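Local coordinates for protein racemase (Pseudovibrio sp. JE062, PDB 3MKC) that is an enzyme of the mandelate racemase and muconate lactonizing enzyme family, within the enolase superfamily, at residues 212-217 against 262-267. Numbering follows the deposited sequence.
Sequences YLYRFT and GAEMST
Y214 reaches across to the 262-267 loop and gives its phenol to two neighbours there, E264 and M265. The polar part is one short hydrogen bond, from Y214 OH to E264 OE1 at 2.5 Å. The carboxylate receives it on the anti lone pair of OE1, the one facing away from OE2, and its plane is turned 34° from that of the ring. E264 OE1 also lies near the ring plane, 3.3 Å from Y214 CE2, so the acid sits at the phenol's edge. E264 gets there with an extended chain, its CG anti to the backbone N.

The apolar part comes over a face. The methyl of M265, a selenomethionine, makes a CH-pi contact with the Y214 ring, CE standing 28° off the ring normal. The ring atom nearest to M265 CE is Y214 CZ, 3.6 Å away. A bend at chi3 (-89°) turns CE onto the ring, while SE stands more obliquely in a Met-aromatic contact.

Behind these side chains, a type I turn from A263 to S266 is closed by A263 O, which accepts from S266 N and, at 2.7 Å, from S266 OG.

In the C-terminal TIM-barrel-like domain, Y214 spans from the loop after strand 207-211 to the loop after strand 261-262, past the intervening strand 236-238, whose following residue A239 it touches. With edge and face both engaged, the phenol's rotation is probably restricted.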
loop_
_atom_site.group_PDB
_atom_site.type_symbol
_atom_site.label_atom_id
_atom_site.label_comp_id
_atom_site.label_asym_id
_atom_site.label_seq_id
_atom_site.Cartn_x
_atom_site.Cartn_y
_atom_site.Cartn_z
ATOM N N TYR A 212 -7.016 2.142 -14.636
ATOM C CA TYR A 212 -7.496 3.100 -15.623
ATOM C C TYR A 212 -7.176 4.549 -15.250
ATOM O O TYR A 212 -7.489 5.478 -15.994
ATOM C CB TYR A 212 -8.998 2.889 -15.842
ATOM C CG TYR A 212 -9.319 1.527 -16.431
ATOM C CD1 TYR A 212 -9.376 1.334 -17.810
ATOM C CD2 TYR A 212 -9.528 0.427 -15.608
ATOM C CE1 TYR A 212 -9.635 0.070 -18.355
ATOM C CE2 TYR A 212 -9.783 -0.831 -16.134
ATOM C CZ TYR A 212 -9.836 -1.007 -17.510
ATOM O OH TYR A 212 -10.092 -2.260 -18.031
ATOM N N LEU A 213 -6.529 4.724 -14.101
ATOM C CA LEU A 213 -6.118 6.036 -13.618
ATOM C C LEU A 213 -7.169 7.140 -13.627
ATOM O O LEU A 213 -6.882 8.282 -13.999
ATOM C CB LEU A 213 -4.873 6.505 -14.384
ATOM C CG LEU A 213 -3.596 5.748 -14.021
ATOM C CD1 LEU A 213 -2.524 5.969 -15.090
ATOM C CD2 LEU A 213 -3.111 6.211 -12.653
ATOM N N TYR A 214 -8.390 6.792 -13.232
ATOM C CA TYR A 214 -9.466 7.764 -13.122
ATOM C C TYR A 214 -9.760 8.566 -14.384
ATOM O O TYR A 214 -10.051 9.757 -14.310
ATOM C CB TYR A 214 -9.134 8.717 -11.973
ATOM C CG TYR A 214 -8.817 8.000 -10.677
ATOM C CD1 TYR A 214 -9.823 7.381 -9.942
ATOM C CD2 TYR A 214 -7.502 7.898 -10.209
ATOM C CE1 TYR A 214 -9.539 6.682 -8.782
ATOM C CE2 TYR A 214 -7.204 7.195 -9.043
ATOM C CZ TYR A 214 -8.235 6.587 -8.336
ATOM O OH TYR A 214 -7.966 5.871 -7.196
ATOM N N ARG A 215 -9.711 7.921 -15.543
ATOM C CA ARG A 215 -9.974 8.645 -16.781
ATOM C C ARG A 215 -11.462 8.733 -17.123
ATOM O O ARG A 215 -11.832 9.438 -18.054
ATOM C CB ARG A 215 -9.216 7.998 -17.949
ATOM C CG ARG A 215 -9.690 6.610 -18.306
ATOM C CD ARG A 215 -8.775 5.920 -19.327
ATOM N NE ARG A 215 -8.760 6.552 -20.649
ATOM C CZ ARG A 215 -7.860 7.450 -21.047
ATOM N NH1 ARG A 215 -6.894 7.840 -20.226
ATOM N NH2 ARG A 215 -7.913 7.947 -22.276
ATOM N N PHE A 216 -12.310 8.037 -16.368
ATOM C CA PHE A 216 -13.756 8.042 -16.634
ATOM C C PHE A 216 -14.617 8.697 -15.550
ATOM O O PHE A 216 -14.199 8.818 -14.405
ATOM C CB PHE A 216 -14.246 6.609 -16.840
ATOM C CG PHE A 216 -13.592 5.902 -17.988
ATOM C CD1 PHE A 216 -13.747 6.368 -19.288
ATOM C CD2 PHE A 216 -12.840 4.753 -17.773
ATOM C CE1 PHE A 216 -13.162 5.693 -20.367
ATOM C CE2 PHE A 216 -12.252 4.073 -18.835
ATOM C CZ PHE A 216 -12.416 4.547 -20.140
ATOM N N THR A 217 -15.833 9.100 -15.920
ATOM C CA THR A 217 -16.763 9.724 -14.977
ATOM C C THR A 217 -18.186 9.181 -15.131
ATOM O O THR A 217 -19.019 9.347 -14.238
ATOM C CB THR A 217 -16.826 11.254 -15.165
ATOM O OG1 THR A 217 -17.232 11.560 -16.504
ATOM C CG2 THR A 217 -15.468 11.882 -14.900
ATOM N N GLY A 262 -11.680 -0.249 -5.364
ATOM C CA GLY A 262 -11.933 1.080 -4.849
ATOM C C GLY A 262 -11.097 1.335 -3.609
ATOM O O GLY A 262 -10.386 0.444 -3.136
ATOM N N ALA A 263 -11.149 2.574 -3.122
ATOM C CA ALA A 263 -10.469 2.979 -1.890
ATOM C C ALA A 263 -8.965 3.241 -1.928
ATOM O O ALA A 263 -8.345 3.416 -0.887
ATOM C CB ALA A 263 -10.785 1.975 -0.792
ATOM N N GLU A 264 -8.383 3.277 -3.118
ATOM C CA GLU A 264 -6.953 3.535 -3.243
ATOM C C GLU A 264 -6.493 4.754 -2.445
ATOM O O GLU A 264 -5.459 4.707 -1.790
ATOM C CB GLU A 264 -6.572 3.748 -4.716
ATOM C CG GLU A 264 -5.230 4.470 -4.882
ATOM C CD GLU A 264 -4.787 4.609 -6.323
ATOM O OE1 GLU A 264 -5.579 5.096 -7.155
ATOM O OE2 GLU A 264 -3.630 4.237 -6.618
HETATM N N MSE A 265 -7.257 5.844 -2.501
HETATM C CA MSE A 265 -6.861 7.075 -1.811
HETATM C C MSE A 265 -7.548 7.335 -0.476
HETATM O O MSE A 265 -7.338 8.379 0.152
HETATM C CB MSE A 265 -7.101 8.279 -2.728
HETATM C CG MSE A 265 -6.428 8.175 -4.096
HETATM SE SE MSE A 265 -6.607 9.778 -5.141
HETATM C CE MSE A 265 -8.253 9.400 -6.027
ATOM N N SER A 266 -8.364 6.386 -0.041
ATOM C CA SER A 266 -9.119 6.519 1.207
ATOM C C SER A 266 -8.280 6.400 2.478
ATOM O O SER A 266 -7.104 6.038 2.431
ATOM C CB SER A 266 -10.188 5.438 1.260
ATOM O OG SER A 266 -9.562 4.173 1.409
ATOM N N THR A 267 -8.903 6.724 3.613
ATOM C CA THR A 267 -8.258 6.585 4.922
ATOM C C THR A 267 -9.313 6.121 5.928
ATOM O O THR A 267 -10.480 6.518 5.850
ATOM C CB THR A 267 -7.613 7.901 5.434
ATOM O OG1 THR A 267 -8.638 8.848 5.768
ATOM C CG2 THR A 267 -6.671 8.480 4.380
#